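Local coordinates for protein mevalonate kinase, putative (Leishmania major, PDB 2HFS) that probably catalyses the ATP-dependent phosphorylation of (R)-mevalonate to (R)-5-phosphomevalonate, the first of three steps from mevalonate to isopentenyl diphosphate in isoprenoid biosynthesis, at residues C47-N52 / S123-E128; P65-Y70 / A316-R321; S155-T160 / I168-Q173; T227-Q232 / M249-D254. All blocks are in the same frame, centred on the assembly; numbering follows the deposited sequence.

Contact 1: C47-N52 / S123-E128; sequences CRLEIN and SRALSE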
loop_
_atom_site.group_PDB
_atom_site.type_symbol
_atom_site.label_atom_id
_atom_site.label_comp_id
_atom_site.label_asym_id
_atom_site.label_seq_id
_atom_site.Cartn_x
_atom_site.Cartn_y
_atom_site.Cartn_z
ATOM N N CYS A 47 -13.481 3.179 8.846
ATOM C CA CYS A 47 -13.903 4.462 9.407
ATOM C C CYS A 47 -15.409 4.417 9.713
ATOM O O CYS A 47 -16.220 3.987 8.875
ATOM C CB CYS A 47 -13.558 5.627 8.460
ATOM S SG CYS A 47 -14.282 7.205 8.978
ATOM N N ARG A 48 -15.762 4.834 10.929
ATOM C CA ARG A 48 -17.146 4.991 11.355
ATOM C C ARG A 48 -17.318 6.454 11.713
ATOM O O ARG A 48 -16.420 7.062 12.334
ATOM C CB ARG A 48 -17.442 4.152 12.603
ATOM C CG ARG A 48 -17.467 2.645 12.428
ATOM C CD ARG A 48 -17.725 1.864 13.744
ATOM N NE ARG A 48 -19.117 1.986 14.181
ATOM C CZ ARG A 48 -19.766 1.130 14.982
ATOM N NH1 ARG A 48 -19.160 0.045 15.454
ATOM N NH2 ARG A 48 -21.037 1.358 15.299
ATOM N N LEU A 49 -18.470 6.998 11.338
ATOM C CA LEU A 49 -18.810 8.387 11.578
ATOM C C LEU A 49 -20.169 8.529 12.253
ATOM O O LEU A 49 -21.061 7.728 12.026
ATOM C CB LEU A 49 -18.862 9.137 10.248
ATOM C CG LEU A 49 -17.565 9.271 9.458
ATOM C CD1 LEU A 49 -17.903 10.007 8.171
ATOM C CD2 LEU A 49 -16.514 10.055 10.260
ATOM N N GLU A 50 -20.304 9.554 13.082
ATOM C CA GLU A 50 -21.605 9.993 13.561
ATOM C C GLU A 50 -21.608 11.484 13.838
ATOM O O GLU A 50 -20.560 12.082 14.085
ATOM C CB GLU A 50 -21.999 9.222 14.798
ATOM C CG GLU A 50 -20.991 9.316 15.920
ATOM C CD GLU A 50 -21.448 8.484 17.088
ATOM O OE1 GLU A 50 -21.321 7.246 17.019
ATOM O OE2 GLU A 50 -21.968 9.073 18.044
ATOM N N ILE A 51 -22.795 12.073 13.789
ATOM C CA ILE A 51 -22.966 13.503 14.008
ATOM C C ILE A 51 -22.592 13.878 15.429
ATOM O O ILE A 51 -22.695 13.052 16.343
ATOM C CB ILE A 51 -24.399 13.951 13.597
ATOM C CG1 ILE A 51 -25.486 13.235 14.411
ATOM C CG2 ILE A 51 -24.614 13.695 12.104
ATOM C CD1 ILE A 51 -26.931 13.681 14.047
ATOM N N ASN A 52 -22.081 15.095 15.600
ATOM C CA ASN A 52 -21.683 15.592 16.912
ATOM C C ASN A 52 -22.398 16.929 17.094
ATOM O O ASN A 52 -21.833 17.971 16.819
ATOM C CB ASN A 52 -20.149 15.737 16.972
ATOM C CG ASN A 52 -19.578 15.553 18.389
ATOM O OD1 ASN A 52 -20.251 15.055 19.294
ATOM N ND2 ASN A 52 -18.325 15.932 18.564
ATOM N N SER A 123 -13.585 8.696 3.009
ATOM C CA SER A 123 -14.394 9.070 1.855
ATOM C C SER A 123 -15.644 8.216 1.739
ATOM O O SER A 123 -16.725 8.728 1.467
ATOM C CB SER A 123 -13.562 8.974 0.582
ATOM O OG SER A 123 -12.520 9.946 0.620
ATOM N N ARG A 124 -15.483 6.909 1.928
ATOM C CA ARG A 124 -16.603 5.977 1.913
ATOM C C ARG A 124 -17.610 6.267 3.029
ATOM O O ARG A 124 -18.809 6.303 2.776
ATOM C CB ARG A 124 -16.101 4.524 1.987
ATOM C CG ARG A 124 -15.430 4.026 0.685
ATOM C CD ARG A 124 -15.306 2.499 0.594
ATOM N NE ARG A 124 -14.611 2.048 -0.614
ATOM C CZ ARG A 124 -15.135 2.040 -1.835
ATOM N NH1 ARG A 124 -16.380 2.476 -2.054
ATOM N NH2 ARG A 124 -14.404 1.610 -2.850
ATOM N N ALA A 125 -17.121 6.479 4.253
ATOM C CA ALA A 125 -18.012 6.792 5.389
ATOM C C ALA A 125 -18.759 8.105 5.202
ATOM O O ALA A 125 -19.934 8.192 5.554
ATOM C CB ALA A 125 -17.238 6.807 6.692
ATOM N N LEU A 126 -18.074 9.118 4.674
ATOM C CA LEU A 126 -18.710 10.390 4.344
ATOM C C LEU A 126 -19.793 10.163 3.294
ATOM O O LEU A 126 -20.916 10.702 3.415
ATOM C CB LEU A 126 -17.678 11.423 3.857
ATOM C CG LEU A 126 -16.692 11.949 4.912
ATOM C CD1 LEU A 126 -15.543 12.735 4.235
ATOM C CD2 LEU A 126 -17.411 12.839 5.939
ATOM N N SER A 127 -19.469 9.369 2.268
ATOM C CA SER A 127 -20.462 9.053 1.254
ATOM C C SER A 127 -21.693 8.457 1.919
ATOM O O SER A 127 -22.824 8.844 1.604
ATOM C CB SER A 127 -19.906 8.078 0.210
ATOM O OG SER A 127 -20.885 7.818 -0.791
ATOM N N GLU A 128 -21.481 7.532 2.854
ATOM C CA GLU A 128 -22.623 6.970 3.563
ATOM C C GLU A 128 -23.411 8.048 4.298
ATOM O O GLU A 128 -24.611 8.194 4.086
ATOM C CB GLU A 128 -22.245 5.864 4.544
ATOM C CG GLU A 128 -23.488 5.290 5.214
ATOM C CD GLU A 128 -23.259 4.087 6.099
ATOM O OE1 GLU A 128 -22.166 3.505 6.073
ATOM O OE2 GLU A 128 -24.209 3.718 6.828
#

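Contact 2: P65-Y70 / A316-R321; sequences PAIPGY and AKFIWR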
loop_
_atom_site.group_PDB
_atom_site.type_symbol
_atom_site.label_atom_id
_atom_site.label_comp_id
_atom_site.label_asym_id
_atom_site.label_seq_id
_atom_site.Cartn_x
_atom_site.Cartn_y
_atom_site.Cartn_z
ATOM N N PRO A 65 -4.317 -0.430 14.995
ATOM C CA PRO A 65 -3.191 -1.090 15.609
ATOM C C PRO A 65 -1.861 -0.704 14.958
ATOM O O PRO A 65 -1.108 -1.570 14.511
ATOM C CB PRO A 65 -3.499 -2.585 15.396
ATOM C CG PRO A 65 -4.286 -2.645 14.137
ATOM C CD PRO A 65 -5.076 -1.340 14.109
ATOM N N ALA A 66 -1.591 0.592 14.922
ATOM C CA ALA A 66 -0.378 1.106 14.318
ATOM C C ALA A 66 0.859 0.746 15.143
ATOM O O ALA A 66 0.773 0.543 16.358
ATOM C CB ALA A 66 -0.495 2.612 14.125
ATOM N N ILE A 67 2.002 0.619 14.472
ATOM C CA ILE A 67 3.273 0.413 15.198
ATOM C C ILE A 67 3.521 1.590 16.149
ATOM O O ILE A 67 2.968 2.673 15.933
ATOM C CB ILE A 67 4.462 0.249 14.204
ATOM C CG1 ILE A 67 4.571 1.451 13.261
ATOM C CG2 ILE A 67 4.308 -1.032 13.419
ATOM C CD1 ILE A 67 5.948 1.633 12.692
ATOM N N PRO A 68 4.354 1.400 17.177
ATOM C CA PRO A 68 4.585 2.456 18.165
ATOM C C PRO A 68 5.074 3.765 17.570
ATOM O O PRO A 68 6.043 3.783 16.795
ATOM C CB PRO A 68 5.657 1.856 19.077
ATOM C CG PRO A 68 5.466 0.389 18.959
ATOM C CD PRO A 68 5.116 0.179 17.501
ATOM N N GLY A 69 4.388 4.853 17.936
ATOM C CA GLY A 69 4.738 6.209 17.492
ATOM C C GLY A 69 4.191 6.666 16.149
ATOM O O GLY A 69 4.235 7.869 15.836
ATOM N N TYR A 70 3.697 5.719 15.349
ATOM C CA TYR A 70 3.234 6.020 13.998
ATOM C C TYR A 70 2.085 7.024 14.008
ATOM O O TYR A 70 2.111 7.992 13.259
ATOM C CB TYR A 70 2.832 4.764 13.215
ATOM C CG TYR A 70 2.216 5.096 11.850
ATOM C CD1 TYR A 70 2.995 5.099 10.702
ATOM C CD2 TYR A 70 0.853 5.423 11.727
ATOM C CE1 TYR A 70 2.452 5.423 9.455
ATOM C CE2 TYR A 70 0.296 5.761 10.466
ATOM C CZ TYR A 70 1.111 5.737 9.344
ATOM O OH TYR A 70 0.615 6.030 8.094
ATOM N N ALA A 316 13.793 -8.318 11.515
ATOM C CA ALA A 316 12.351 -8.365 11.270
ATOM C C ALA A 316 11.541 -7.821 12.461
ATOM O O ALA A 316 10.941 -8.582 13.239
ATOM C CB ALA A 316 11.905 -9.761 10.853
ATOM N N LYS A 317 11.518 -6.490 12.558
ATOM C CA LYS A 317 10.944 -5.752 13.698
ATOM C C LYS A 317 9.429 -6.007 13.893
ATOM O O LYS A 317 8.941 -6.126 15.017
ATOM C CB LYS A 317 11.237 -4.250 13.533
ATOM C CG LYS A 317 11.477 -3.511 14.861
ATOM C CD LYS A 317 11.888 -2.044 14.661
ATOM C CE LYS A 317 12.511 -1.436 15.941
ATOM N NZ LYS A 317 13.997 -1.667 16.078
ATOM N N PHE A 318 8.711 -6.112 12.788
ATOM C CA PHE A 318 7.277 -6.275 12.789
ATOM C C PHE A 318 6.977 -7.303 11.732
ATOM O O PHE A 318 7.502 -7.215 10.623
ATOM C CB PHE A 318 6.591 -4.950 12.446
ATOM C CG PHE A 318 6.981 -3.811 13.360
ATOM C CD1 PHE A 318 7.813 -2.796 12.908
ATOM C CD2 PHE A 318 6.536 -3.776 14.686
ATOM C CE1 PHE A 318 8.183 -1.749 13.741
ATOM C CE2 PHE A 318 6.903 -2.727 15.529
ATOM C CZ PHE A 318 7.726 -1.722 15.054
ATOM N N ILE A 319 6.175 -8.302 12.088
ATOM C CA ILE A 319 5.824 -9.363 11.149
ATOM C C ILE A 319 4.319 -9.490 11.071
ATOM O O ILE A 319 3.637 -9.616 12.092
ATOM C CB ILE A 319 6.474 -10.727 11.534
ATOM C CG1 ILE A 319 7.984 -10.570 11.753
ATOM C CG2 ILE A 319 6.169 -11.775 10.443
ATOM C CD1 ILE A 319 8.657 -11.722 12.584
ATOM N N TRP A 320 3.807 -9.465 9.851
ATOM C CA TRP A 320 2.381 -9.495 9.610
ATOM C C TRP A 320 2.051 -10.600 8.615
ATOM O O TRP A 320 2.838 -10.892 7.702
ATOM C CB TRP A 320 1.904 -8.135 9.082
ATOM C CG TRP A 320 2.291 -6.985 9.982
ATOM C CD1 TRP A 320 1.937 -6.806 11.304
ATOM C CD2 TRP A 320 3.117 -5.859 9.632
ATOM N NE1 TRP A 320 2.488 -5.637 11.785
ATOM C CE2 TRP A 320 3.223 -5.038 10.788
ATOM C CE3 TRP A 320 3.796 -5.470 8.467
ATOM C CZ2 TRP A 320 3.948 -3.845 10.797
ATOM C CZ3 TRP A 320 4.525 -4.282 8.474
ATOM C CH2 TRP A 320 4.601 -3.484 9.630
ATOM N N ARG A 321 0.910 -11.243 8.821
ATOM C CA ARG A 321 0.368 -12.187 7.851
ATOM C C ARG A 321 -0.720 -11.444 7.117
ATOM O O ARG A 321 -1.744 -11.099 7.701
ATOM C CB ARG A 321 -0.233 -13.416 8.525
ATOM C CG ARG A 321 0.735 -14.164 9.412
ATOM C CD ARG A 321 0.082 -15.268 10.220
ATOM N NE ARG A 321 0.933 -15.706 11.324
ATOM C CZ ARG A 321 1.501 -16.899 11.389
ATOM N NH1 ARG A 321 1.310 -17.772 10.406
ATOM N NH2 ARG A 321 2.262 -17.230 12.429
#

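Contact 3: S155-T160 / I168-Q173; sequences SGADNT and ILYRRQ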
loop_
_atom_site.group_PDB
_atom_site.type_symbol
_atom_site.label_atom_id
_atom_site.label_comp_id
_atom_site.label_asym_id
_atom_site.label_seq_id
_atom_site.Cartn_x
_atom_site.Cartn_y
_atom_site.Cartn_z
ATOM N N SER A 155 1.436 9.132 -6.366
ATOM C CA SER A 155 1.433 8.642 -7.741
ATOM C C SER A 155 0.029 8.178 -8.125
ATOM O O SER A 155 -0.365 8.253 -9.287
ATOM C CB SER A 155 2.396 7.465 -7.876
ATOM O OG SER A 155 2.044 6.428 -6.977
ATOM N N GLY A 156 -0.708 7.696 -7.130
ATOM C CA GLY A 156 -2.035 7.142 -7.340
ATOM C C GLY A 156 -2.179 5.680 -6.941
ATOM O O GLY A 156 -3.297 5.213 -6.693
ATOM N N ALA A 157 -1.065 4.951 -6.873
ATOM C CA ALA A 157 -1.130 3.506 -6.625
ATOM C C ALA A 157 -1.669 3.148 -5.252
ATOM O O ALA A 157 -2.306 2.110 -5.101
ATOM C CB ALA A 157 0.216 2.820 -6.874
ATOM N N ASP A 158 -1.429 3.998 -4.255
ATOM C CA ASP A 158 -1.885 3.669 -2.906
ATOM C C ASP A 158 -3.404 3.809 -2.788
ATOM O O ASP A 158 -4.069 2.890 -2.322
ATOM C CB ASP A 158 -1.176 4.509 -1.844
ATOM C CG ASP A 158 0.295 4.162 -1.697
ATOM O OD1 ASP A 158 0.864 3.416 -2.552
ATOM O OD2 ASP A 158 0.970 4.610 -0.740
ATOM N N ASN A 159 -3.942 4.951 -3.221
ATOM C CA ASN A 159 -5.389 5.155 -3.211
ATOM C C ASN A 159 -6.128 4.175 -4.106
ATOM O O ASN A 159 -7.207 3.699 -3.754
ATOM C CB ASN A 159 -5.809 6.605 -3.506
ATOM C CG ASN A 159 -5.089 7.217 -4.688
ATOM O OD1 ASN A 159 -3.984 7.768 -4.547
ATOM N ND2 ASN A 159 -5.733 7.190 -5.855
ATOM N N THR A 160 -5.542 3.851 -5.250
ATOM C CA THR A 160 -6.220 2.963 -6.178
ATOM C C THR A 160 -6.310 1.544 -5.579
ATOM O O THR A 160 -7.361 0.896 -5.635
ATOM C CB THR A 160 -5.510 2.983 -7.559
ATOM O OG1 THR A 160 -5.589 4.307 -8.125
ATOM C CG2 THR A 160 -6.290 2.144 -8.563
ATOM N N ILE A 168 -3.346 -5.218 -9.284
ATOM C CA ILE A 168 -3.512 -4.024 -10.102
ATOM C C ILE A 168 -2.254 -3.770 -10.911
ATOM O O ILE A 168 -1.156 -3.692 -10.357
ATOM C CB ILE A 168 -3.846 -2.810 -9.212
ATOM C CG1 ILE A 168 -5.207 -3.031 -8.536
ATOM C CG2 ILE A 168 -3.797 -1.477 -10.011
ATOM C CD1 ILE A 168 -5.659 -1.924 -7.622
ATOM N N LEU A 169 -2.440 -3.633 -12.221
ATOM C CA LEU A 169 -1.367 -3.250 -13.125
ATOM C C LEU A 169 -1.255 -1.732 -13.140
ATOM O O LEU A 169 -2.234 -1.026 -13.414
ATOM C CB LEU A 169 -1.640 -3.793 -14.534
ATOM C CG LEU A 169 -0.496 -3.842 -15.553
ATOM C CD1 LEU A 169 0.577 -4.865 -15.134
ATOM C CD2 LEU A 169 -1.066 -4.186 -16.929
ATOM N N TYR A 170 -0.054 -1.244 -12.843
ATOM C CA TYR A 170 0.218 0.174 -12.625
ATOM C C TYR A 170 1.347 0.620 -13.535
ATOM O O TYR A 170 2.442 0.060 -13.503
ATOM C CB TYR A 170 0.545 0.384 -11.135
ATOM C CG TYR A 170 1.418 1.565 -10.687
ATOM C CD1 TYR A 170 2.347 1.384 -9.661
ATOM C CD2 TYR A 170 1.276 2.848 -11.219
ATOM C CE1 TYR A 170 3.134 2.422 -9.197
ATOM C CE2 TYR A 170 2.063 3.910 -10.756
ATOM C CZ TYR A 170 2.990 3.682 -9.743
ATOM O OH TYR A 170 3.793 4.695 -9.255
ATOM N N ARG A 171 1.057 1.602 -14.386
ATOM C CA ARG A 171 2.082 2.151 -15.274
ATOM C C ARG A 171 1.858 3.623 -15.593
ATOM O O ARG A 171 0.724 4.099 -15.627
ATOM C CB ARG A 171 2.205 1.325 -16.562
ATOM C CG ARG A 171 0.972 1.288 -17.440
ATOM C CD ARG A 171 1.192 0.565 -18.759
ATOM N NE ARG A 171 2.039 1.336 -19.667
ATOM C CZ ARG A 171 2.658 0.841 -20.735
ATOM N NH1 ARG A 171 2.547 -0.446 -21.046
ATOM N NH2 ARG A 171 3.405 1.634 -21.489
ATOM N N ARG A 172 2.957 4.336 -15.813
ATOM C CA ARG A 172 2.904 5.697 -16.331
ATOM C C ARG A 172 2.675 5.693 -17.851
ATOM O O ARG A 172 3.621 5.558 -18.636
ATOM C CB ARG A 172 4.170 6.465 -15.951
ATOM C CG ARG A 172 4.011 7.335 -14.717
ATOM C CD ARG A 172 4.462 6.713 -13.419
ATOM N NE ARG A 172 4.899 7.742 -12.474
ATOM C CZ ARG A 172 5.297 7.503 -11.230
ATOM N NH1 ARG A 172 5.311 6.263 -10.753
ATOM N NH2 ARG A 172 5.680 8.509 -10.454
ATOM N N GLN A 173 1.403 5.830 -18.228
ATOM C CA GLN A 173 0.908 5.744 -19.608
ATOM C C GLN A 173 -0.269 6.726 -19.773
ATOM O O GLN A 173 -1.151 6.773 -18.918
ATOM C CB GLN A 173 0.431 4.310 -19.891
ATOM C CG GLN A 173 -0.382 4.097 -21.186
ATOM C CD GLN A 173 0.435 3.492 -22.321
ATOM O OE1 GLN A 173 1.665 3.506 -22.289
ATOM N NE2 GLN A 173 -0.252 2.961 -23.332
HETATM O O HOH W 1 3.581 4.088 -6.351
#

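Contact 4: T227-Q232 / M249-D254; sequences THIVSQ and MNANHD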
loop_
_atom_site.group_PDB
_atom_site.type_symbol
_atom_site.label_atom_id
_atom_site.label_comp_id
_atom_site.label_asym_id
_atom_site.label_seq_id
_atom_site.Cartn_x
_atom_site.Cartn_y
_atom_site.Cartn_z
ATOM N N THR A 227 11.743 -5.210 -17.352
ATOM C CA THR A 227 10.583 -5.400 -18.230
ATOM C C THR A 227 10.365 -6.875 -18.577
ATOM O O THR A 227 9.229 -7.324 -18.635
ATOM C CB THR A 227 10.660 -4.527 -19.503
ATOM O OG1 THR A 227 11.857 -4.832 -20.237
ATOM C CG2 THR A 227 10.778 -3.051 -19.133
ATOM N N HIS A 228 11.452 -7.631 -18.770
ATOM C CA HIS A 228 11.335 -9.076 -18.960
ATOM C C HIS A 228 10.727 -9.787 -17.738
ATOM O O HIS A 228 9.850 -10.648 -17.897
ATOM C CB HIS A 228 12.673 -9.715 -19.375
ATOM C CG HIS A 228 12.559 -11.170 -19.721
ATOM N ND1 HIS A 228 11.562 -11.667 -20.539
ATOM C CD2 HIS A 228 13.317 -12.236 -19.366
ATOM C CE1 HIS A 228 11.709 -12.975 -20.667
ATOM N NE2 HIS A 228 12.762 -13.345 -19.961
ATOM N N ILE A 229 11.155 -9.414 -16.534
ATOM C CA ILE A 229 10.623 -10.040 -15.316
ATOM C C ILE A 229 9.122 -9.787 -15.150
ATOM O O ILE A 229 8.371 -10.722 -14.866
ATOM C CB ILE A 229 11.419 -9.603 -14.051
ATOM C CG1 ILE A 229 12.840 -10.182 -14.087
ATOM C CG2 ILE A 229 10.718 -10.069 -12.764
ATOM C CD1 ILE A 229 13.774 -9.535 -13.117
ATOM N N VAL A 230 8.684 -8.543 -15.345
ATOM C CA VAL A 230 7.273 -8.209 -15.143
ATOM C C VAL A 230 6.383 -8.892 -16.191
ATOM O O VAL A 230 5.306 -9.373 -15.873
ATOM C CB VAL A 230 7.025 -6.672 -15.007
ATOM C CG1 VAL A 230 7.338 -5.925 -16.309
ATOM C CG2 VAL A 230 5.627 -6.404 -14.523
ATOM N N SER A 231 6.867 -8.959 -17.434
ATOM C CA SER A 231 6.188 -9.680 -18.515
ATOM C C SER A 231 5.923 -11.110 -18.084
ATOM O O SER A 231 4.809 -11.653 -18.219
ATOM C CB SER A 231 7.082 -9.666 -19.758
ATOM O OG SER A 231 6.473 -10.322 -20.857
ATOM N N GLN A 232 6.967 -11.724 -17.549
ATOM C CA GLN A 232 6.883 -13.094 -17.118
ATOM C C GLN A 232 5.993 -13.211 -15.887
ATOM O O GLN A 232 5.227 -14.162 -15.777
ATOM C CB GLN A 232 8.280 -13.656 -16.891
ATOM C CG GLN A 232 9.072 -13.814 -18.195
ATOM C CD GLN A 232 10.412 -14.489 -17.984
ATOM O OE1 GLN A 232 11.385 -13.842 -17.597
ATOM N NE2 GLN A 232 10.471 -15.792 -18.246
HETATM N N MSE A 249 9.896 -12.622 -8.252
HETATM C CA MSE A 249 10.051 -11.686 -7.142
HETATM C C MSE A 249 11.510 -11.640 -6.671
HETATM O O MSE A 249 12.054 -10.573 -6.435
HETATM C CB MSE A 249 9.115 -12.050 -5.975
HETATM C CG MSE A 249 7.653 -11.665 -6.205
HETATM SE SE MSE A 249 6.568 -12.546 -4.891
HETATM C CE MSE A 249 7.009 -11.442 -3.336
ATOM N N ASN A 250 12.145 -12.798 -6.543
ATOM C CA ASN A 250 13.570 -12.852 -6.174
ATOM C C ASN A 250 14.437 -12.118 -7.189
ATOM O O ASN A 250 15.368 -11.376 -6.839
ATOM C CB ASN A 250 14.029 -14.312 -6.039
ATOM C CG ASN A 250 13.485 -14.973 -4.804
ATOM O OD1 ASN A 250 13.049 -14.295 -3.881
ATOM N ND2 ASN A 250 13.522 -16.311 -4.767
ATOM N N ALA A 251 14.109 -12.326 -8.462
ATOM C CA ALA A 251 14.844 -11.697 -9.548
ATOM C C ALA A 251 14.663 -10.195 -9.478
ATOM O O ALA A 251 15.611 -9.442 -9.701
ATOM C CB ALA A 251 14.364 -12.230 -10.893
ATOM N N ASN A 252 13.438 -9.772 -9.176
ATOM C CA ASN A 252 13.136 -8.357 -9.021
ATOM C C ASN A 252 13.908 -7.742 -7.872
ATOM O O ASN A 252 14.479 -6.666 -8.030
ATOM C CB ASN A 252 11.618 -8.117 -8.817
ATOM C CG ASN A 252 11.179 -6.661 -9.135
ATOM O OD1 ASN A 252 9.978 -6.378 -9.148
ATOM N ND2 ASN A 252 12.130 -5.750 -9.384
ATOM N N HIS A 253 13.930 -8.402 -6.718
ATOM C CA HIS A 253 14.741 -7.917 -5.597
ATOM C C HIS A 253 16.191 -7.733 -6.032
ATOM O O HIS A 253 16.824 -6.719 -5.751
ATOM C CB HIS A 253 14.706 -8.892 -4.420
ATOM C CG HIS A 253 15.476 -8.411 -3.235
ATOM N ND1 HIS A 253 14.986 -7.454 -2.369
ATOM C CD2 HIS A 253 16.718 -8.721 -2.791
ATOM C CE1 HIS A 253 15.880 -7.211 -1.433
ATOM N NE2 HIS A 253 16.935 -7.976 -1.655
ATOM N N ASP A 254 16.721 -8.732 -6.731
ATOM C CA ASP A 254 18.089 -8.654 -7.216
ATOM C C ASP A 254 18.321 -7.358 -7.996
ATOM O O ASP A 254 19.264 -6.625 -7.706
ATOM C CB ASP A 254 18.429 -9.878 -8.052
ATOM C CG ASP A 254 19.848 -10.341 -7.843
ATOM O OD1 ASP A 254 20.376 -10.132 -6.723
ATOM O OD2 ASP A 254 20.493 -10.960 -8.715
#

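Contact 1: C47-N52 / S123-E128
Leu49 N is hydrogen-bonded to Thr12 OG1, which helps to fix the strand residue whose side chain reaches Ala125 and Leu126. No hydrogen bond passes between 47-52 and 123-128. The contact is apolar and buried. The short strand and helix segments approach to 7.7 Å between axes and run 35° apart in direction.

On the strand, Leu49 does most of the touching, chiefly through CD1. With CG anti to the carbonyl carbon (chi1 -65°), the side chain leads toward the helix. Leu49 CD1 lies 3.6 Å from Ala125 CB and the same 3.6 Å from Leu126 CD2. Leu49 CD1 also rests 3.6 Å from Leu126 N, so one methyl meets both side chains and the helix backbone between them. Leu126 starts off to the flank of the contact, but its end comes nearer, and CD2 meets that methyl.

Cys47 closes the other end. Cys47 SG stands 3.8 Å from Ala125 CB, and Cys47 O lies 3.7 Å from that methyl. The side chain of Ala125 is a single methyl, and the strand backbone comes close to it at Cys47 O. Met100 of strand 97-103 touches Cys47 and Leu49, and Val85 of helix 70-88 touches Leu126. This is helix 114-130 packed on the mixed sheet, the alpha/beta layering of the N-terminal domain of GHMP kinases.

Contact 2: P65-Y70 / A316-R321
The first torsions of Ile67 and Phe318 turn their side chains to each other. In Ile67, CG1 sits between the backbone N and the carbonyl carbon (chi1 56°), which leaves CG2 anti to the carbonyl carbon and aimed at the aromatic pair. In Phe318, CG is also anti to the carbonyl carbon (chi1 -56°), and this carries the ring out from the strand to the methyl.

Ile67 CG2 stands over the middle of the Phe318 ring, 3.6 Å from its centroid and 5° off the normal. This is a CH-pi contact with the methyl almost on the ring axis. Lys317 CG lies over the opposite face, nearer the rim. The same Ile67 CG2 also meets the edge of Trp320, 3.9 Å from CZ2 and close to the indole plane. It thus fits between a face of one ring and the rim of the other. Phe318 CB in turn lies over a face of the Trp320 ring. Pro68 adds its CD, 3.9 Å from Phe318 CE2.

Ile67 to Tyr70 form a type II beta turn, closed by Tyr70 N to Ile67 O at 3.2 Å. Pro68 and Gly69 fill its two central positions. Across the contact, Lys317 and Phe318 form a classic beta bulge opposite Gly194. The loop before helix 70-88 is thereby joined to 318-324, an outermost strand of the four-stranded antiparallel sheet. No hydrogen bond or charge pair crosses, so the two segments are held to each other by dispersion and CH-pi contact.

Contact 3: S155-T160 / I168-Q173
This is a buried contact between the start of helix 157-164 and strand 166-172, which follows it almost at once. Ala157 CB lies over one face of the Tyr170 ring, 3.9 Å from the centroid and 18° off the normal, a CH-pi contact displaced toward the rim. Tyr170 CG is anti to the backbone N (chi1 154°), and the ring reaches along the helix start to Ser155.

There a water joins the two hydroxyls, at 2.9 Å from Ser155 OG and 3.0 Å from Tyr170 OH. Ser155 OG also accepts a weak bond from Ala157 N. Ser155 CB lies over a face of the Arg172 guanidinium. At the other end, Ile168 CD1 packs 3.8 Å from Thr160 O.

Gly156, the N-cap residue, has its O gripped twice by Thr160: by N at 3.0 Å and by OG1 at 2.9 Å. The OG1 donor stands 41° out of the carbonyl plane. Phe179 of strand 177-182 touches Ala157, Thr160 and Ile168 and meets the Tyr170 ring.

Asp158 OD1 forms a salt bridge with Lys21 NZ of strand 17-25. The run Ser155-Gly156-Ala157-Asp158-Asn159 resembles the Ser-Gly-x-Asp-Asn sequence of other mevalonate kinases, and so probably borders the active site.

Contact 4: T227-Q232 / M249-D254
Two helical segments, 227-232 and 249-254, run in broadly opposite directions and come nearest at Ile229 and Asn252, whose CA atoms are 7.0 Å apart. Each keeps its regular helical bonding, such as Ser231 N to Thr227 O at 3.1 Å and His253 N to Met249 O at 2.9 Å. No hydrogen bond passes between the segments.

The side-chain contact rests on Ile229. Its CG1 is anti to the carbonyl carbon (chi1 -68°), and the chain then runs on extended (chi2 165°). This sends CD1 straight across to the second helix. Ile229 CD1 lies 3.5 Å from Ala251 CB. Ile229 CD1 also sits 3.8 Å from Ala251 C and 4.0 Å from Asn252 N, so the methyl rests on the peptide link between these two residues as well as on the alanine side chain. Ile229 CG1 follows behind it, 4.1 Å from Ala251 CB. The other branch, Ile229 CG2, approaches Asn252 CB only loosely, at 4.5 Å. The tip of Ile229 thus meets both the methyl and the backbone of Ala251.

Asn252 directs its amide elsewhere, and OD1 makes a weak hydrogen bond with Gly26 N. Helices 216-239 and 242-258 are consecutive, joined by a short turn, and form a helical hairpin. Leu248 and Leu255 of the second helix also touch Ile229. Phe25 of strand 17-25 touches Ile229, Asn252 and the selenomethionine Met249. Lys282 of strand 280-284 lies against Met249, Asn252 and His253, while helix 264-275 meets His253.

How the contacts relate
Contacts 1 and 3 each set a helix against the same mixed sheet, on the neighbouring strands 36-52 and 166-172, with centres 26 Å apart. Contact 4 belongs to the helices beside the C-terminal sheet. It approaches contact 3 to about 5 Å between nearest atoms without touching it. Contacts 1 and 4 lie on opposite sides of the chain's centre, 41 Å apart between centres. Contact 2 closes a long loop of chain, within which contacts 3 and 4 are both nested, and ties the loop 65-70 to the C-terminal sheet. In GHMP kinases the active site lies between the two domains. Of the four, contact 3 is probably the one that borders it.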